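Local atomic coordinates of kojibiose phosphorylase (Gut metagenome, PDB entry 6W0P), a protein that belongs to glycoside hydrolase family 65, a family of carbohydrate-active enzymes that join an N-terminal beta-sandwich domain to a helical catalytic domain. Residues G62-A67 against T207-T212; T85-N90 against S175-W180; C184-V189 against L200-L205. All blocks are in the same frame, centred on the assembly; numbering follows the deposited sequence.

From the N terminus, the chain first passes 62-67, on the short strand 64-66, and then 85-90, which begins at the last residue of the partner strand 83-85. Contact 2 closes the loop from 85-90 to 175-180, and contact 3 the short hairpin loop from 184-189 to 200-205. Contact 1 closes last, when 207-212 returns to 62-67, so contacts 2 and 3 follow one another inside its loop. The three are tied directly: Ile63 to Ile86, Asn87 to Trp186, and Gln209 to Thr204. Together they fasten the two-stranded sheet and its following loop to the edge of the large antiparallel sheet of the N-terminal domain.

Contact 1: G62-A67 against T207-T212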
loop_
_atom_site.group_PDB
_atom_site.type_symbol
_atom_site.label_atom_id
_atom_site.label_comp_id
_atom_site.label_asym_id
_atom_site.label_seq_id
_atom_site.Cartn_x
_atom_site.Cartn_y
_atom_site.Cartn_z
ATOM N N GLY A 62 15.825 16.335 -17.163
ATOM C CA GLY A 62 15.880 17.094 -15.893
ATOM C C GLY A 62 14.815 18.182 -15.805
ATOM O O GLY A 62 14.791 18.918 -14.813
ATOM N N ILE A 63 13.963 18.304 -16.823
ATOM C CA ILE A 63 12.797 19.225 -16.807
ATOM C C ILE A 63 11.591 18.402 -16.361
ATOM O O ILE A 63 11.196 17.495 -17.092
ATOM C CB ILE A 63 12.582 19.893 -18.170
ATOM C CG1 ILE A 63 13.662 20.939 -18.453
ATOM C CG2 ILE A 63 11.186 20.477 -18.252
ATOM C CD1 ILE A 63 13.764 22.066 -17.426
ATOM N N TYR A 64 11.087 18.690 -15.168
ATOM C CA TYR A 64 10.223 17.775 -14.398
ATOM C C TYR A 64 9.251 18.606 -13.570
ATOM O O TYR A 64 9.516 19.821 -13.339
ATOM C CB TYR A 64 11.089 16.878 -13.515
ATOM C CG TYR A 64 11.543 17.516 -12.231
ATOM C CD1 TYR A 64 12.674 18.311 -12.179
ATOM C CD2 TYR A 64 10.829 17.328 -11.060
ATOM C CE1 TYR A 64 13.073 18.916 -10.998
ATOM C CE2 TYR A 64 11.218 17.915 -9.871
ATOM C CZ TYR A 64 12.339 18.718 -9.839
ATOM O OH TYR A 64 12.717 19.281 -8.653
ATOM N N GLU A 65 8.155 17.968 -13.164
ATOM C CA GLU A 65 7.161 18.528 -12.223
ATOM C C GLU A 65 6.797 17.462 -11.189
ATOM O O GLU A 65 7.048 16.256 -11.439
ATOM C CB GLU A 65 5.891 18.993 -12.944
ATOM C CG GLU A 65 5.772 20.498 -13.033
ATOM C CD GLU A 65 6.018 21.233 -11.730
ATOM O OE1 GLU A 65 6.720 22.255 -11.767
ATOM O OE2 GLU A 65 5.523 20.771 -10.687
ATOM N N TYR A 66 6.154 17.912 -10.111
ATOM C CA TYR A 66 5.550 17.056 -9.068
ATOM C C TYR A 66 4.100 16.729 -9.437
ATOM O O TYR A 66 3.472 17.436 -10.261
ATOM C CB TYR A 66 5.667 17.762 -7.724
ATOM C CG TYR A 66 7.052 17.779 -7.139
ATOM C CD1 TYR A 66 7.556 16.668 -6.473
ATOM C CD2 TYR A 66 7.849 18.907 -7.211
ATOM C CE1 TYR A 66 8.822 16.672 -5.907
ATOM C CE2 TYR A 66 9.112 18.933 -6.637
ATOM C CZ TYR A 66 9.604 17.812 -5.989
ATOM O OH TYR A 66 10.847 17.819 -5.424
ATOM N N ALA A 67 3.571 15.655 -8.851
ATOM C CA ALA A 67 2.125 15.364 -8.873
ATOM C C ALA A 67 1.376 16.617 -8.412
ATOM O O ALA A 67 1.865 17.292 -7.503
ATOM C CB ALA A 67 1.812 14.179 -8.003
ATOM N N THR A 207 8.518 23.708 -10.012
ATOM C CA THR A 207 9.934 23.277 -9.866
ATOM C C THR A 207 10.891 24.426 -10.182
ATOM O O THR A 207 12.106 24.204 -10.107
ATOM C CB THR A 207 10.185 22.039 -10.724
ATOM O OG1 THR A 207 9.955 22.365 -12.095
ATOM C CG2 THR A 207 9.293 20.898 -10.294
ATOM N N ASN A 208 10.362 25.596 -10.544
ATOM C CA ASN A 208 11.144 26.841 -10.781
ATOM C C ASN A 208 12.030 26.635 -12.016
ATOM O O ASN A 208 13.175 27.123 -12.029
ATOM C CB ASN A 208 11.950 27.258 -9.542
ATOM C CG ASN A 208 11.757 28.723 -9.210
ATOM O OD1 ASN A 208 10.659 29.115 -8.801
ATOM N ND2 ASN A 208 12.803 29.527 -9.377
ATOM N N GLN A 209 11.521 25.930 -13.021
ATOM C CA GLN A 209 12.275 25.650 -14.265
ATOM C C GLN A 209 11.652 26.437 -15.411
ATOM O O GLN A 209 10.403 26.515 -15.483
ATOM C CB GLN A 209 12.305 24.157 -14.558
ATOM C CG GLN A 209 13.025 23.374 -13.474
ATOM C CD GLN A 209 13.080 21.915 -13.849
ATOM O OE1 GLN A 209 12.092 21.352 -14.334
ATOM N NE2 GLN A 209 14.247 21.311 -13.644
ATOM N N THR A 210 12.512 26.972 -16.267
ATOM C CA THR A 210 12.143 27.817 -17.423
ATOM C C THR A 210 12.760 27.246 -18.700
ATOM O O THR A 210 13.813 26.563 -18.621
ATOM C CB THR A 210 12.588 29.271 -17.213
ATOM O OG1 THR A 210 14.017 29.315 -17.295
ATOM C CG2 THR A 210 12.093 29.840 -15.900
ATOM N N LEU A 211 12.114 27.548 -19.822
ATOM C CA LEU A 211 12.544 27.137 -21.168
ATOM C C LEU A 211 12.226 28.274 -22.144
ATOM O O LEU A 211 11.117 28.827 -22.057
ATOM C CB LEU A 211 11.767 25.861 -21.494
ATOM C CG LEU A 211 11.936 25.326 -22.908
ATOM C CD1 LEU A 211 11.738 23.815 -22.921
ATOM C CD2 LEU A 211 10.972 26.004 -23.871
ATOM N N THR A 212 13.144 28.579 -23.059
ATOM C CA THR A 212 12.889 29.469 -24.221
ATOM C C THR A 212 13.029 28.638 -25.489
ATOM O O THR A 212 14.087 28.004 -25.669
ATOM C CB THR A 212 13.809 30.696 -24.241
ATOM O OG1 THR A 212 13.454 31.498 -23.121
ATOM C CG2 THR A 212 13.659 31.528 -25.496
#
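Gln209 reaches across to 62-67 with both ends of its carboxamide. Its extended chain (chi2 -177°) carries the group up to the backbone, where NE2 donates to Gly62 O at 2.7 Å and OE1 accepts from Tyr64 N at 3.0 Å. Both bonds lie in the carbonyl planes of their acceptors, and the second falls on a lone pair of OE1. The amide plane stands 77° from the Tyr64 ring, near which NE2 lies obliquely, while the Ile63 and Gln209 side chains slide past each other in opposite directions, with Ile63 CD1 3.6 Å from Gln209 CD.

Thr207 packs against the same ring. Its CG2 sits over one face toward the rim, 3.9 Å from the centroid of the Tyr64 ring, in a CH-pi contact. Glu65 bends at chi2 (-48°), turning its carboxylate back toward Thr207: OE1 takes the Thr207 N-H on its syn side at 2.9 Å, and OE2 receives Tyr66 N from above the carboxylate plane. Thr207 OG1 also sits 2.9 Å from Tyr64 O and bonds to the Thr204 hydroxyl.

The contact joins strand 64-66, paired with 83-85, to the loop leading into strand 210-217 of the large antiparallel sheet of the N-terminal domain. The Gln209 amide meets the backbone at Gly62 O and Tyr64 N much as a neighbouring strand might, and a further bond from NE2 to Lys257 O helps fix its rotation. The N-H groups of Thr206 and Thr207 gather on Glu65 OE1, an environment that would probably stabilise the carboxylate's negative charge.

Contact 2: T85-N90 against S175-W180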
loop_
_atom_site.group_PDB
_atom_site.type_symbol
_atom_site.label_atom_id
_atom_site.label_comp_id
_atom_site.label_asym_id
_atom_site.label_seq_id
_atom_site.Cartn_x
_atom_site.Cartn_y
_atom_site.Cartn_z
ATOM N N THR A 85 9.463 13.589 -15.581
ATOM C CA THR A 85 9.908 14.345 -16.788
ATOM C C THR A 85 8.661 14.711 -17.588
ATOM O O THR A 85 7.849 13.815 -17.821
ATOM C CB THR A 85 10.902 13.509 -17.601
ATOM O OG1 THR A 85 11.905 13.012 -16.717
ATOM C CG2 THR A 85 11.603 14.273 -18.700
ATOM N N ILE A 86 8.488 15.987 -17.942
ATOM C CA ILE A 86 7.185 16.494 -18.472
ATOM C C ILE A 86 7.279 16.707 -19.989
ATOM O O ILE A 86 8.316 17.167 -20.508
ATOM C CB ILE A 86 6.720 17.757 -17.724
ATOM C CG1 ILE A 86 7.819 18.820 -17.662
ATOM C CG2 ILE A 86 6.209 17.394 -16.340
ATOM C CD1 ILE A 86 7.365 20.159 -17.131
ATOM N N ASN A 87 6.213 16.332 -20.682
ATOM C CA ASN A 87 5.996 16.719 -22.091
ATOM C C ASN A 87 6.203 18.232 -22.139
ATOM O O ASN A 87 5.659 18.966 -21.243
ATOM C CB ASN A 87 4.619 16.270 -22.572
ATOM C CG ASN A 87 4.476 16.304 -24.076
ATOM O OD1 ASN A 87 5.461 16.541 -24.787
ATOM N ND2 ASN A 87 3.237 16.143 -24.545
ATOM N N SER A 88 7.014 18.675 -23.096
ATOM C CA SER A 88 7.446 20.085 -23.244
ATOM C C SER A 88 7.131 20.558 -24.657
ATOM O O SER A 88 6.466 19.830 -25.418
ATOM C CB SER A 88 8.909 20.227 -22.922
ATOM O OG SER A 88 9.189 19.655 -21.662
ATOM N N VAL A 89 7.629 21.734 -25.002
ATOM C CA VAL A 89 7.231 22.438 -26.245
ATOM C C VAL A 89 7.311 21.464 -27.425
ATOM O O VAL A 89 8.387 20.907 -27.693
ATOM C CB VAL A 89 8.065 23.717 -26.441
ATOM C CG1 VAL A 89 9.570 23.448 -26.451
ATOM C CG2 VAL A 89 7.625 24.485 -27.680
ATOM N N ASN A 90 6.187 21.265 -28.108
ATOM C CA ASN A 90 6.151 20.583 -29.430
ATOM C C ASN A 90 6.651 21.573 -30.496
ATOM O O ASN A 90 5.890 22.505 -30.815
ATOM C CB ASN A 90 4.735 20.084 -29.743
ATOM C CG ASN A 90 4.640 19.413 -31.098
ATOM O OD1 ASN A 90 5.590 19.448 -31.879
ATOM N ND2 ASN A 90 3.506 18.778 -31.366
ATOM N N SER A 175 3.349 24.989 -26.474
ATOM C CA SER A 175 3.680 24.597 -25.083
ATOM C C SER A 175 2.397 24.486 -24.252
ATOM O O SER A 175 2.489 24.627 -23.024
ATOM C CB SER A 175 4.703 25.516 -24.463
ATOM O OG SER A 175 5.140 25.006 -23.205
ATOM N N ASN A 176 1.264 24.174 -24.895
ATOM C CA ASN A 176 -0.017 23.844 -24.209
ATOM C C ASN A 176 -0.140 22.321 -24.064
ATOM O O ASN A 176 -1.243 21.834 -23.719
ATOM C CB ASN A 176 -1.204 24.474 -24.952
ATOM C CG ASN A 176 -1.217 25.982 -24.791
ATOM O OD1 ASN A 176 -1.264 26.479 -23.676
ATOM N ND2 ASN A 176 -1.130 26.718 -25.885
ATOM N N ILE A 177 0.947 21.588 -24.325
ATOM C CA ILE A 177 0.944 20.094 -24.443
ATOM C C ILE A 177 0.589 19.500 -23.082
ATOM O O ILE A 177 0.995 20.065 -22.036
ATOM C CB ILE A 177 2.274 19.541 -25.017
ATOM C CG1 ILE A 177 3.538 20.294 -24.594
ATOM C CG2 ILE A 177 2.207 19.537 -26.527
ATOM C CD1 ILE A 177 3.779 20.413 -23.127
ATOM N N LEU A 178 -0.150 18.399 -23.087
ATOM C CA LEU A 178 -0.508 17.688 -21.839
ATOM C C LEU A 178 0.574 16.653 -21.517
ATOM O O LEU A 178 1.253 16.141 -22.442
ATOM C CB LEU A 178 -1.881 17.022 -21.985
ATOM C CG LEU A 178 -3.014 17.914 -22.505
ATOM C CD1 LEU A 178 -4.294 17.092 -22.685
ATOM C CD2 LEU A 178 -3.247 19.123 -21.577
ATOM N N HIS A 179 0.737 16.385 -20.226
ATOM C CA HIS A 179 1.378 15.176 -19.657
ATOM C C HIS A 179 0.310 14.297 -19.003
ATOM O O HIS A 179 -0.718 14.855 -18.548
ATOM C CB HIS A 179 2.452 15.572 -18.652
ATOM C CG HIS A 179 3.437 14.482 -18.458
ATOM N ND1 HIS A 179 4.525 14.335 -19.289
ATOM C CD2 HIS A 179 3.485 13.479 -17.555
ATOM C CE1 HIS A 179 5.207 13.273 -18.898
ATOM N NE2 HIS A 179 4.598 12.738 -17.830
ATOM N N TRP A 180 0.545 12.982 -18.978
ATOM C CA TRP A 180 -0.427 11.940 -18.543
ATOM C C TRP A 180 -1.744 12.076 -19.331
ATOM O O TRP A 180 -2.753 11.560 -18.856
ATOM C CB TRP A 180 -0.674 12.007 -17.021
ATOM C CG TRP A 180 0.549 11.922 -16.150
ATOM C CD1 TRP A 180 0.909 12.793 -15.157
ATOM C CD2 TRP A 180 1.589 10.916 -16.186
ATOM N NE1 TRP A 180 2.094 12.399 -14.583
ATOM C CE2 TRP A 180 2.531 11.255 -15.189
ATOM C CE3 TRP A 180 1.827 9.774 -16.971
ATOM C CZ2 TRP A 180 3.678 10.498 -14.953
ATOM C CZ3 TRP A 180 2.961 9.019 -16.736
ATOM C CH2 TRP A 180 3.877 9.386 -15.743
HETATM O O HOH W 1 6.654 10.950 -17.405
HETATM O O HOH W 2 2.986 19.549 -20.086
HETATM O O HOH W 3 7.635 23.649 -22.863
#
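His179 and Asn87 grip each other's segments through two hydrogen bonds. ND1 of His179 accepts the Asn87 N-H at 3.0 Å; the bond is nearly straight (166°), although the donor is tilted 24° from the imidazole plane. In return, Asn87 ND2 donates to Leu178 O at 2.9 Å, almost in its own amide plane. With CG of Asn87 opposite the backbone N (chi1 -165°), the carboxamide extends toward 175-180 and lies against Ile177, with ND2 3.6 Å from Ile177 CB. The branches of Ile177 press tightly against the backbone of 87-88, and its CG2 touches Asn90 CB at 4.1 Å.

Three waters bridge the segments. One lies within hydrogen-bonding distance of Thr85 O and bonds to His179 NE2 at 2.8 Å, at the ring edge; a second donates to both Asn87 O and Ile177 O; the third joins the Ser175 hydroxyl to Val89 N, the latter bond being weak. The backbone N-H at ND1 and the water at NE2 probably help to set the rotation of the ring.

Further out, Ser88 OG bonds to Ile86 O within the same segment, and Asn87 OD1 accepts from Thr58 N, so both ends of the Asn87 amide are held. Phe84 lies nearly parallel to the His179 ring and meets Trp180 edge-to-face. Asn87 O also receives the indole N-H of Trp186.

Both segments are loops of the N-terminal domain of the family 65 fold: 85-90 links strand 83-85 to strand 94-98, whereas the loop holding 175-180 runs from strand 165-174 toward strand 186-194. Their buried junction lies beside Trp186 on strand 186-194, with strand 58-60 touching Thr85 and Ser88, and Val202 on strand 197-204 meeting Ser175.

Contact 3: C184-V189 against L200-L205; sequences CYWNRV and LTVKTL
CG of Trp186 lies opposite the carbonyl carbon and beside the backbone N (chi1 -64°), and the ring is turned roughly crosswise (chi2 96°), which swings the indole across the neighbouring strand to Val202 and Thr204. CG2 of Thr204, placed opposite its own carbonyl carbon, lies over one face of the six-membered ring, 4.0 Å from its centroid, in a CH-pi contact. Val202 crosses the Trp186 side chain at about a right angle, bringing its CG2 to 3.4 Å from Trp186 CE3. Leu211 adds to the packing around the indole, whose NE1 is held by Asn87.

These residues belong to an antiparallel beta hairpin, strands 186-194 and 197-204, at one margin of the large sheet of the N-terminal domain. Trp186 and Thr204 form a non-hydrogen-bonded pair on one face; Asn187 and Lys203 form the next, hydrogen-bonded pair on the other. Asn187 N donates to Lys203 O at 2.7 Å and Lys203 N returns a bond to Asn187 O at 3.0 Å. The link from Val189 N to Thr201 O is weak, as is that from Leu205 N to Tyr185 O.

Where the hairpin opens, Leu205 crosses Tyr185 obliquely, with Leu205 CD1 3.7 Å from Tyr185 CD2. The Asn187 side chain crosses that of Leu205 at about a right angle, its ND2 3.9 Å from Leu205 CD2. Toward the turn of the hairpin, Val189 CB packs 4.0 Å from Thr201 CG2, and Leu263 of helix 263-277 touches both residues.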
loop_
_atom_site.group_PDB
_atom_site.type_symbol
_atom_site.label_atom_id
_atom_site.label_comp_id
_atom_site.label_asym_id
_atom_site.label_seq_id
_atom_site.Cartn_x
_atom_site.Cartn_y
_atom_site.Cartn_z
ATOM N N CYS A 184 -1.465 20.331 -18.604
ATOM C CA CYS A 184 -0.296 21.118 -19.050
ATOM C C CYS A 184 0.478 21.552 -17.808
ATOM O O CYS A 184 -0.153 22.061 -16.897
ATOM C CB CYS A 184 -0.706 22.347 -19.855
ATOM S SG CYS A 184 0.721 23.263 -20.500
ATOM N N TYR A 185 1.787 21.313 -17.773
ATOM C CA TYR A 185 2.644 21.539 -16.579
ATOM C C TYR A 185 3.479 22.808 -16.782
ATOM O O TYR A 185 4.436 23.002 -16.039
ATOM C CB TYR A 185 3.462 20.278 -16.268
ATOM C CG TYR A 185 2.640 19.206 -15.592
ATOM C CD1 TYR A 185 1.867 18.328 -16.334
ATOM C CD2 TYR A 185 2.573 19.109 -14.207
ATOM C CE1 TYR A 185 1.080 17.363 -15.723
ATOM C CE2 TYR A 185 1.787 18.156 -13.580
ATOM C CZ TYR A 185 1.036 17.279 -14.339
ATOM O OH TYR A 185 0.251 16.330 -13.742
ATOM N N TRP A 186 3.063 23.670 -17.709
ATOM C CA TRP A 186 3.742 24.945 -18.059
ATOM C C TRP A 186 2.816 26.141 -17.809
ATOM O O TRP A 186 1.608 26.024 -18.142
ATOM C CB TRP A 186 4.181 24.898 -19.521
ATOM C CG TRP A 186 5.201 23.832 -19.762
ATOM C CD1 TRP A 186 4.978 22.569 -20.222
ATOM C CD2 TRP A 186 6.603 23.920 -19.489
ATOM N NE1 TRP A 186 6.160 21.879 -20.296
ATOM C CE2 TRP A 186 7.175 22.684 -19.851
ATOM C CE3 TRP A 186 7.438 24.925 -19.000
ATOM C CZ2 TRP A 186 8.539 22.434 -19.734
ATOM C CZ3 TRP A 186 8.789 24.678 -18.886
ATOM C CH2 TRP A 186 9.328 23.446 -19.248
ATOM N N ASN A 187 3.357 27.232 -17.249
ATOM C CA ASN A 187 2.684 28.559 -17.182
ATOM C C ASN A 187 3.340 29.504 -18.194
ATOM O O ASN A 187 4.579 29.416 -18.402
ATOM C CB ASN A 187 2.740 29.193 -15.786
ATOM C CG ASN A 187 1.894 28.458 -14.770
ATOM O OD1 ASN A 187 0.786 28.045 -15.084
ATOM N ND2 ASN A 187 2.422 28.256 -13.571
ATOM N N ARG A 188 2.546 30.425 -18.737
ATOM C CA ARG A 188 2.977 31.462 -19.702
ATOM C C ARG A 188 4.023 32.380 -19.051
ATOM O O ARG A 188 3.892 32.698 -17.851
ATOM C CB ARG A 188 1.726 32.222 -20.156
ATOM C CG ARG A 188 1.990 33.574 -20.797
ATOM C CD ARG A 188 0.708 34.293 -21.190
ATOM N NE ARG A 188 0.813 34.899 -22.515
ATOM C CZ ARG A 188 -0.197 35.405 -23.229
ATOM N NH1 ARG A 188 -1.438 35.419 -22.763
ATOM N NH2 ARG A 188 0.045 35.904 -24.427
ATOM N N VAL A 189 5.020 32.818 -19.811
ATOM C CA VAL A 189 5.851 33.999 -19.431
ATOM C C VAL A 189 5.698 35.032 -20.544
ATOM O O VAL A 189 5.019 36.034 -20.295
ATOM C CB VAL A 189 7.327 33.642 -19.179
ATOM C CG1 VAL A 189 8.152 34.874 -18.828
ATOM C CG2 VAL A 189 7.465 32.571 -18.102
ATOM N N LEU A 200 8.878 31.618 -27.626
ATOM C CA LEU A 200 8.159 31.722 -26.334
ATOM C C LEU A 200 9.121 31.397 -25.194
ATOM O O LEU A 200 10.165 30.767 -25.442
ATOM C CB LEU A 200 6.937 30.799 -26.321
ATOM C CG LEU A 200 7.149 29.347 -26.739
ATOM C CD1 LEU A 200 7.812 28.546 -25.623
ATOM C CD2 LEU A 200 5.807 28.716 -27.138
ATOM N N THR A 201 8.786 31.869 -24.005
ATOM C CA THR A 201 9.449 31.535 -22.731
ATOM C C THR A 201 8.356 31.071 -21.777
ATOM O O THR A 201 7.335 31.797 -21.643
ATOM C CB THR A 201 10.216 32.719 -22.138
ATOM O OG1 THR A 201 11.258 33.063 -23.052
ATOM C CG2 THR A 201 10.804 32.398 -20.781
ATOM N N VAL A 202 8.547 29.903 -21.167
ATOM C CA VAL A 202 7.541 29.286 -20.266
ATOM C C VAL A 202 8.252 28.895 -18.976
ATOM O O VAL A 202 9.498 28.848 -18.963
ATOM C CB VAL A 202 6.844 28.084 -20.928
ATOM C CG1 VAL A 202 5.851 28.531 -21.979
ATOM C CG2 VAL A 202 7.839 27.099 -21.525
ATOM N N LYS A 203 7.468 28.635 -17.939
ATOM C CA LYS A 203 7.969 28.223 -16.619
ATOM C C LYS A 203 7.095 27.077 -16.115
ATOM O O LYS A 203 5.885 27.084 -16.414
ATOM C CB LYS A 203 7.955 29.420 -15.668
ATOM C CG LYS A 203 8.641 29.178 -14.332
ATOM C CD LYS A 203 8.709 30.436 -13.485
ATOM C CE LYS A 203 9.279 30.186 -12.103
ATOM N NZ LYS A 203 9.768 31.442 -11.477
ATOM N N THR A 204 7.708 26.133 -15.396
ATOM C CA THR A 204 7.027 24.962 -14.789
ATOM C C THR A 204 6.181 25.451 -13.618
ATOM O O THR A 204 6.540 26.496 -13.049
ATOM C CB THR A 204 8.038 23.914 -14.331
ATOM O OG1 THR A 204 8.922 24.531 -13.395
ATOM C CG2 THR A 204 8.829 23.339 -15.488
ATOM N N LEU A 205 5.151 24.680 -13.263
ATOM C CA LEU A 205 4.139 25.015 -12.230
ATOM C C LEU A 205 4.840 25.340 -10.909
ATOM O O LEU A 205 4.490 26.354 -10.306
ATOM C CB LEU A 205 3.195 23.825 -12.026
ATOM C CG LEU A 205 2.463 23.290 -13.263
ATOM C CD1 LEU A 205 1.376 22.297 -12.864
ATOM C CD2 LEU A 205 1.847 24.422 -14.075
#